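Local coordinates for CD1-2 antigen (Gallus gallus, PDB 3DBX), which probably binds lipid antigens in a hydrophobic groove and presents them to T cells, as other CD1 proteins of MHC class I-like fold do, at residues A[25-30]-A[83-88]; A[31-34]-A[40-43]; A[117-120]-A[126-129]. All coordinates share one frame; numbering follows the deposited sequence.

Contact 1: residues A[25-30]-A[83-88]. With PLM (palmitic acid), chain F.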
loop_
_atom_site.group_PDB
_atom_site.type_symbol
_atom_site.label_atom_id
_atom_site.label_comp_id
_atom_site.label_asym_id
_atom_site.label_seq_id
_atom_site.Cartn_x
_atom_site.Cartn_y
_atom_site.Cartn_z
ATOM N N SER A 25 -20.327 -16.808 -14.348
ATOM C CA SER A 25 -19.177 -17.335 -15.086
ATOM C C SER A 25 -17.899 -16.490 -15.020
ATOM O O SER A 25 -16.923 -16.786 -15.724
ATOM C CB SER A 25 -19.560 -17.586 -16.555
ATOM O OG SER A 25 -20.506 -16.639 -17.035
ATOM N N SER A 26 -17.878 -15.462 -14.174
ATOM C CA SER A 26 -16.739 -14.551 -14.169
ATOM C C SER A 26 -16.098 -14.285 -12.792
ATOM O O SER A 26 -16.758 -13.847 -11.841
ATOM C CB SER A 26 -17.083 -13.235 -14.892
ATOM O OG SER A 26 -15.943 -12.394 -15.021
ATOM N N THR A 27 -14.803 -14.576 -12.708
ATOM C CA THR A 27 -13.987 -14.161 -11.586
ATOM C C THR A 27 -12.802 -13.403 -12.145
ATOM O O THR A 27 -12.171 -13.838 -13.117
ATOM C CB THR A 27 -13.451 -15.357 -10.750
ATOM O OG1 THR A 27 -14.485 -16.324 -10.550
ATOM C CG2 THR A 27 -12.956 -14.875 -9.397
ATOM N N GLU A 28 -12.495 -12.275 -11.516
ATOM C CA GLU A 28 -11.274 -11.566 -11.787
ATOM C C GLU A 28 -10.460 -11.610 -10.502
ATOM O O GLU A 28 -10.951 -11.305 -9.413
ATOM C CB GLU A 28 -11.571 -10.129 -12.224
ATOM N N LEU A 29 -9.208 -12.006 -10.601
ATOM C CA LEU A 29 -8.421 -12.095 -9.373
ATOM C C LEU A 29 -7.248 -11.148 -9.352
ATOM O O LEU A 29 -6.626 -10.888 -10.375
ATOM C CB LEU A 29 -7.903 -13.515 -9.148
ATOM C CG LEU A 29 -8.841 -14.713 -8.948
ATOM C CD1 LEU A 29 -7.985 -15.968 -8.965
ATOM C CD2 LEU A 29 -9.579 -14.617 -7.633
ATOM N N THR A 30 -6.936 -10.658 -8.160
ATOM C CA THR A 30 -5.630 -10.063 -7.893
ATOM C C THR A 30 -5.144 -10.618 -6.569
ATOM O O THR A 30 -5.946 -10.993 -5.710
ATOM C CB THR A 30 -5.697 -8.505 -7.795
ATOM O OG1 THR A 30 -6.585 -8.138 -6.736
ATOM C CG2 THR A 30 -6.211 -7.907 -9.093
ATOM N N PHE A 83 -15.586 -21.467 -3.035
ATOM C CA PHE A 83 -16.201 -21.197 -1.739
ATOM C C PHE A 83 -16.904 -19.835 -1.707
ATOM O O PHE A 83 -17.956 -19.702 -1.080
ATOM C CB PHE A 83 -15.164 -21.249 -0.622
ATOM C CG PHE A 83 -15.749 -21.056 0.750
ATOM C CD1 PHE A 83 -16.516 -22.061 1.344
ATOM C CD2 PHE A 83 -15.541 -19.865 1.447
ATOM C CE1 PHE A 83 -17.062 -21.883 2.612
ATOM C CE2 PHE A 83 -16.089 -19.675 2.714
ATOM C CZ PHE A 83 -16.845 -20.682 3.298
ATOM N N MET A 84 -16.322 -18.830 -2.367
ATOM C CA MET A 84 -16.938 -17.491 -2.390
ATOM C C MET A 84 -18.173 -17.428 -3.294
ATOM O O MET A 84 -19.193 -16.863 -2.897
ATOM C CB MET A 84 -15.926 -16.411 -2.742
ATOM C CG MET A 84 -14.776 -16.222 -1.713
ATOM S SD MET A 84 -15.283 -16.048 0.021
ATOM C CE MET A 84 -13.681 -16.023 0.825
ATOM N N HIS A 85 -18.096 -18.025 -4.484
ATOM C CA HIS A 85 -19.281 -18.193 -5.348
ATOM C C HIS A 85 -20.415 -18.926 -4.637
ATOM O O HIS A 85 -21.581 -18.604 -4.843
ATOM C CB HIS A 85 -18.940 -18.925 -6.652
ATOM C CG HIS A 85 -18.399 -18.038 -7.731
ATOM N ND1 HIS A 85 -19.204 -17.243 -8.518
ATOM C CD2 HIS A 85 -17.132 -17.827 -8.160
ATOM C CE1 HIS A 85 -18.458 -16.577 -9.383
ATOM N NE2 HIS A 85 -17.196 -16.915 -9.185
ATOM N N GLU A 86 -20.065 -19.909 -3.809
ATOM C CA GLU A 86 -21.037 -20.719 -3.075
ATOM C C GLU A 86 -21.763 -19.969 -1.962
ATOM O O GLU A 86 -22.954 -20.186 -1.739
ATOM C CB GLU A 86 -20.367 -21.947 -2.451
ATOM C CG GLU A 86 -19.518 -22.812 -3.380
ATOM C CD GLU A 86 -20.180 -23.123 -4.711
ATOM O OE1 GLU A 86 -21.137 -23.935 -4.730
ATOM O OE2 GLU A 86 -19.719 -22.566 -5.738
ATOM N N MET A 87 -21.033 -19.127 -1.238
ATOM C CA MET A 87 -21.604 -18.375 -0.116
ATOM C C MET A 87 -22.522 -17.252 -0.605
ATOM O O MET A 87 -23.525 -16.930 0.038
ATOM C CB MET A 87 -20.495 -17.810 0.787
ATOM C CG MET A 87 -19.636 -18.864 1.503
ATOM S SD MET A 87 -20.497 -19.893 2.721
ATOM C CE MET A 87 -20.984 -21.325 1.750
ATOM N N THR A 88 -22.154 -16.659 -1.742
ATOM C CA THR A 88 -22.998 -15.698 -2.441
ATOM C C THR A 88 -24.309 -16.374 -2.810
ATOM O O THR A 88 -25.380 -15.840 -2.564
ATOM C CB THR A 88 -22.299 -15.155 -3.709
ATOM O OG1 THR A 88 -20.992 -14.688 -3.370
ATOM C CG2 THR A 88 -23.069 -13.998 -4.298
HETATM C C1 PLM F . -16.051 -25.550 -1.256
HETATM O O1 PLM F . -15.730 -25.213 -2.424
HETATM O O2 PLM F . -17.267 -25.583 -0.961
HETATM C C2 PLM F . -15.006 -25.912 -0.215
HETATM C C3 PLM F . -13.649 -25.287 -0.549
HETATM C C4 PLM F . -12.631 -25.476 0.573
HETATM C C5 PLM F . -12.637 -24.309 1.565
HETATM C C6 PLM F . -11.766 -23.128 1.130
HETATM C C7 PLM F . -12.355 -21.789 1.569
HETATM C C8 PLM F . -11.597 -21.196 2.744
HETATM C C9 PLM F . -11.506 -19.677 2.628
HETATM C CA PLM F . -10.662 -19.140 3.780
HETATM C CB PLM F . -9.770 -17.979 3.361
HETATM C CC PLM F . -8.361 -18.426 2.991
HETATM C CD PLM F . -7.389 -18.287 4.154
HETATM C CE PLM F . -6.177 -19.154 3.888
HETATM C CF PLM F . -4.879 -18.387 4.104
HETATM C CG PLM F . -3.802 -18.873 3.140
#

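Contact 2: residues A[31-34]-A[40-43]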
loop_
_atom_site.group_PDB
_atom_site.type_symbol
_atom_site.label_atom_id
_atom_site.label_comp_id
_atom_site.label_asym_id
_atom_site.label_seq_id
_atom_site.Cartn_x
_atom_site.Cartn_y
_atom_site.Cartn_z
ATOM N N GLY A 31 -3.834 -10.698 -6.413
ATOM C CA GLY A 31 -3.272 -11.099 -5.132
ATOM C C GLY A 31 -1.782 -10.840 -5.090
ATOM O O GLY A 31 -1.077 -10.894 -6.119
ATOM N N MET A 32 -1.313 -10.541 -3.892
ATOM C CA MET A 32 0.110 -10.240 -3.662
ATOM C C MET A 32 0.590 -10.848 -2.375
ATOM O O MET A 32 -0.152 -10.886 -1.413
ATOM C CB MET A 32 0.299 -8.740 -3.552
ATOM C CG MET A 32 1.776 -8.352 -3.595
ATOM S SD MET A 32 1.898 -6.593 -3.506
ATOM C CE MET A 32 0.896 -6.102 -4.892
ATOM N N ALA A 33 1.832 -11.325 -2.364
ATOM C CA ALA A 33 2.505 -11.707 -1.137
ATOM C C ALA A 33 3.666 -10.751 -0.889
ATOM O O ALA A 33 4.449 -10.476 -1.809
ATOM C CB ALA A 33 3.021 -13.142 -1.239
ATOM N N LEU A 34 3.813 -10.309 0.362
ATOM C CA LEU A 34 4.840 -9.313 0.750
ATOM C C LEU A 34 5.654 -9.823 1.919
ATOM O O LEU A 34 5.098 -10.425 2.812
ATOM C CB LEU A 34 4.169 -7.994 1.215
ATOM C CG LEU A 34 3.369 -7.092 0.282
ATOM C CD1 LEU A 34 2.761 -6.002 1.140
ATOM C CD2 LEU A 34 4.275 -6.410 -0.675
ATOM N N ILE A 40 6.878 -10.288 -3.088
ATOM C CA ILE A 40 7.607 -11.563 -3.263
ATOM C C ILE A 40 6.990 -12.335 -4.431
ATOM O O ILE A 40 7.705 -12.929 -5.252
ATOM C CB ILE A 40 7.565 -12.420 -1.931
ATOM C CG1 ILE A 40 8.410 -11.769 -0.854
ATOM C CG2 ILE A 40 8.084 -13.805 -2.131
ATOM C CD1 ILE A 40 9.689 -11.188 -1.375
ATOM N N MET A 41 5.656 -12.309 -4.480
ATOM C CA MET A 41 4.867 -13.063 -5.446
ATOM C C MET A 41 3.660 -12.225 -5.805
ATOM O O MET A 41 3.117 -11.519 -4.955
ATOM C CB MET A 41 4.387 -14.390 -4.847
ATOM C CG MET A 41 5.441 -15.458 -4.809
ATOM S SD MET A 41 4.893 -17.071 -4.207
ATOM C CE MET A 41 4.390 -16.672 -2.529
ATOM N N VAL A 42 3.254 -12.280 -7.057
ATOM C CA VAL A 42 2.032 -11.603 -7.459
ATOM C C VAL A 42 1.207 -12.583 -8.286
ATOM O O VAL A 42 1.734 -13.300 -9.133
ATOM C CB VAL A 42 2.358 -10.265 -8.202
ATOM C CG1 VAL A 42 1.262 -9.816 -9.148
ATOM C CG2 VAL A 42 2.612 -9.160 -7.172
ATOM N N LEU A 43 -0.087 -12.643 -8.019
ATOM C CA LEU A 43 -0.926 -13.556 -8.757
ATOM C C LEU A 43 -1.144 -12.969 -10.157
ATOM O O LEU A 43 -1.460 -11.782 -10.279
ATOM C CB LEU A 43 -2.245 -13.760 -7.999
ATOM C CG LEU A 43 -3.255 -14.754 -8.586
ATOM C CD1 LEU A 43 -2.789 -16.146 -8.303
ATOM C CD2 LEU A 43 -4.678 -14.553 -8.030
HETATM O O HOH W 1 -2.519 -9.856 -8.959
#

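Contact 3: residues A[117-120]-A[126-129]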
loop_
_atom_site.group_PDB
_atom_site.type_symbol
_atom_site.label_atom_id
_atom_site.label_comp_id
_atom_site.label_asym_id
_atom_site.label_seq_id
_atom_site.Cartn_x
_atom_site.Cartn_y
_atom_site.Cartn_z
ATOM N N VAL A 117 -6.067 -14.177 9.944
ATOM C CA VAL A 117 -6.790 -14.274 8.677
ATOM C C VAL A 117 -8.069 -13.454 8.757
ATOM O O VAL A 117 -8.946 -13.728 9.594
ATOM C CB VAL A 117 -7.193 -15.696 8.288
ATOM C CG1 VAL A 117 -7.854 -15.667 6.902
ATOM C CG2 VAL A 117 -6.000 -16.626 8.277
ATOM N N ASN A 118 -8.171 -12.462 7.870
ATOM C CA ASN A 118 -9.356 -11.612 7.772
ATOM C C ASN A 118 -10.037 -11.679 6.405
ATOM O O ASN A 118 -9.382 -11.537 5.384
ATOM C CB ASN A 118 -8.953 -10.160 8.042
ATOM C CG ASN A 118 -8.459 -9.942 9.449
ATOM O OD1 ASN A 118 -8.821 -10.662 10.362
ATOM N ND2 ASN A 118 -7.624 -8.950 9.627
ATOM N N ILE A 119 -11.357 -11.860 6.396
ATOM C CA ILE A 119 -12.149 -11.801 5.157
ATOM C C ILE A 119 -13.092 -10.591 5.161
ATOM O O ILE A 119 -13.775 -10.350 6.141
ATOM C CB ILE A 119 -12.966 -13.119 4.912
ATOM C CG1 ILE A 119 -12.033 -14.344 4.968
ATOM C CG2 ILE A 119 -13.658 -13.070 3.581
ATOM C CD1 ILE A 119 -12.714 -15.712 4.810
ATOM N N GLY A 120 -13.121 -9.845 4.056
ATOM C CA GLY A 120 -14.093 -8.780 3.853
ATOM C C GLY A 120 -15.004 -9.008 2.654
ATOM O O GLY A 120 -14.667 -9.759 1.719
ATOM N N LEU A 126 -15.996 -8.945 7.252
ATOM C CA LEU A 126 -17.051 -9.957 7.116
ATOM C C LEU A 126 -16.918 -11.092 8.140
ATOM O O LEU A 126 -17.861 -11.339 8.878
ATOM C CB LEU A 126 -17.127 -10.510 5.681
ATOM C CG LEU A 126 -18.166 -11.611 5.400
ATOM C CD1 LEU A 126 -19.574 -11.094 5.592
ATOM C CD2 LEU A 126 -17.992 -12.209 4.001
ATOM N N VAL A 127 -15.769 -11.782 8.163
ATOM C CA VAL A 127 -15.444 -12.797 9.204
ATOM C C VAL A 127 -13.945 -12.805 9.561
ATOM O O VAL A 127 -13.095 -12.465 8.729
ATOM C CB VAL A 127 -15.897 -14.259 8.831
ATOM C CG1 VAL A 127 -17.408 -14.374 8.767
ATOM C CG2 VAL A 127 -15.271 -14.740 7.523
ATOM N N THR A 128 -13.611 -13.183 10.795
ATOM C CA THR A 128 -12.192 -13.313 11.164
ATOM C C THR A 128 -11.848 -14.681 11.767
ATOM O O THR A 128 -12.699 -15.320 12.364
ATOM C CB THR A 128 -11.702 -12.151 12.079
ATOM O OG1 THR A 128 -10.268 -12.179 12.159
ATOM C CG2 THR A 128 -12.285 -12.248 13.472
ATOM N N TYR A 129 -10.603 -15.124 11.596
ATOM C CA TYR A 129 -10.181 -16.415 12.143
ATOM C C TYR A 129 -9.403 -16.285 13.451
ATOM O O TYR A 129 -8.324 -15.699 13.497
ATOM C CB TYR A 129 -9.418 -17.254 11.107
ATOM C CG TYR A 129 -8.915 -18.586 11.635
ATOM C CD1 TYR A 129 -9.810 -19.592 12.017
ATOM C CD2 TYR A 129 -7.544 -18.840 11.770
ATOM C CE1 TYR A 129 -9.356 -20.817 12.508
ATOM C CE2 TYR A 129 -7.080 -20.078 12.271
ATOM C CZ TYR A 129 -7.996 -21.053 12.633
ATOM O OH TYR A 129 -7.570 -22.270 13.126
#

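Contact 1: residues A[25-30]-A[83-88]
Thr27 meets His85 of helix 77-89, so the contact ties the sheet floor of an MHC class I-like groove to one of the helices that lie over it. Little surface is buried, about 92 Å², and nearly all the contact is carried by one polar pair. Thr27 OG1 and His85 NE2 are 3.1 Å apart and joined by a fairly straight hydrogen bond (163°) whose proton could sit on either atom. The hydroxyl lies in the plane of the imidazole, at its edge. His85 CG is beside its backbone N (chi1 -84°), which carries the ring across the gap to the strand. Because ND1 is hydrogen-bonded to Tyr95 OH, both ring nitrogens are engaged and the rotation of the ring is fixed; histidine suits the place because its two ring nitrogens can serve two partners at once. Leu21 of strand 12-21 touches both Thr27 and His85.

Toward the outer end the contact loosens. Ser26 reaches His85 only through its carbonyl, with Ser26 O 4.0 Å from His85 CE1, while its CB is directed away from the helix and the side chain lies about 4 Å from an attached N-acetylglucosamine, a fitting place for a small polar residue.

On its groove side the same helix is tightly packed. Phe83 CG lies 3.6 Å from C7 of the palmitic acid, and Met87 CG sits over one face of the phenyl ring, toward its rim. Farther along, Met84 O accepts two bonds from opposite faces of its plane, one from Thr88 N and one from Thr88 OG1 at 2.9 Å.

Contact 2: residues A[31-34]-A[40-43]
No ring takes part; the flat groups are peptide planes, and those holding Ala33 N and Met41 O meet through a 2.9 Å hydrogen bond from the nitrogen to the oxygen. On one face of the paired strands stand Ala33 and Met41, on the other Met32 and Val42. Leu43 N closes the far end on Gly31 O at 2.8 Å, and a water bridges Gly31 N and Leu43 O beyond it. Glycine suits that end, since with no side chain of its own it lets Leu43 CB lie against its backbone.

Strands 27-35 and 38-43 form an antiparallel hairpin in the floor of the MHC-like groove, and near the turn it carries a classic beta bulge. Ile40 and Met41 both face Ala33, whose O takes a 2.8 Å bond from Ile40 N and a weak one from Met41 N.

The small Ala33 accommodates the long Met41, which bends at chi3 (-62°) to bring CE within 4.0 Å of Ala33 CB; Tyr173 of helix 156-180 touches Met41 as well. On the other face Met32 and Val42 run side by side, with Met32 CG 3.8 Å from Val42 CG2, and each packs against an acidic side chain of the other protein chain.

Contact 3: residues A[117-120]-A[126-129]
Ile119 and Val127 face each other across a beta hairpin, strands 113-121 and 124-130, in the antiparallel floor of the MHC-like groove. A classic beta bulge interrupts its regular pairing, since Leu126 and Val127 both sit opposite Ile119.

The backbone bonds record this. Ile119 N donates to Val127 O at 3.0 Å. In return Ile119 O is gripped twice, by Leu126 N at 2.9 Å in its carbonyl plane and by Val127 N, which comes from 29° off that plane. Tyr129 N reaches Val117 O at the other end, while Val117 N, buried here, has no partner in the model.

Apolar side chains fill the face toward the helices. Ile119 and Val127 lie side by side, with Ile119 CB 3.8 Å from Val127 CG2. A chi1 of -66° sets Val127 CG1 anti to the carbonyl carbon, which puts CG2 between the backbone N and the carbonyl carbon, facing Ile119. Trp136 of the next strand touches both. Beta-branched residues suit this place, being compatible with extended backbone while offering broad hydrocarbon surface; Ile119 and Val117 also touch the palmitic acid. Leu126 extends the face toward helix 143-154. Tyr129 combines two roles: its CB packs 3.9 Å from Val117 CB, and its OH is hydrogen-bonded to Ser159 OG.

The opposite face is polar. Asn118 and Thr128 project side by side from it, and Asn118 packs on an aromatic side chain of the other protein chain. Thr128 OG1, anti to its own N (chi1 -168°), comes 3.3 Å from Val117 O.

Contacts 2 and 3 are buried hairpins on the two halves of one antiparallel sheet, about 19 Å apart between centres, and each has a classic bulge near its turn. Contact 1 is a surface contact that joins this sheet to a helix above it; it relies on a side-chain hydrogen bond, whereas the hairpins rely on backbone bonds and apolar packing. Contacts 1 and 2 share strand 27-35 and touch where Leu29 CB meets Leu43 CD2 at 3.6 Å. Contact 1 reaches contact 3 through Met84 CE and Ile119 CG2, and both border the palmitic acid. The outward faces differ: contact 2 offers Met32 and Val42 to the other protein chain, contact 3 offers Asn118.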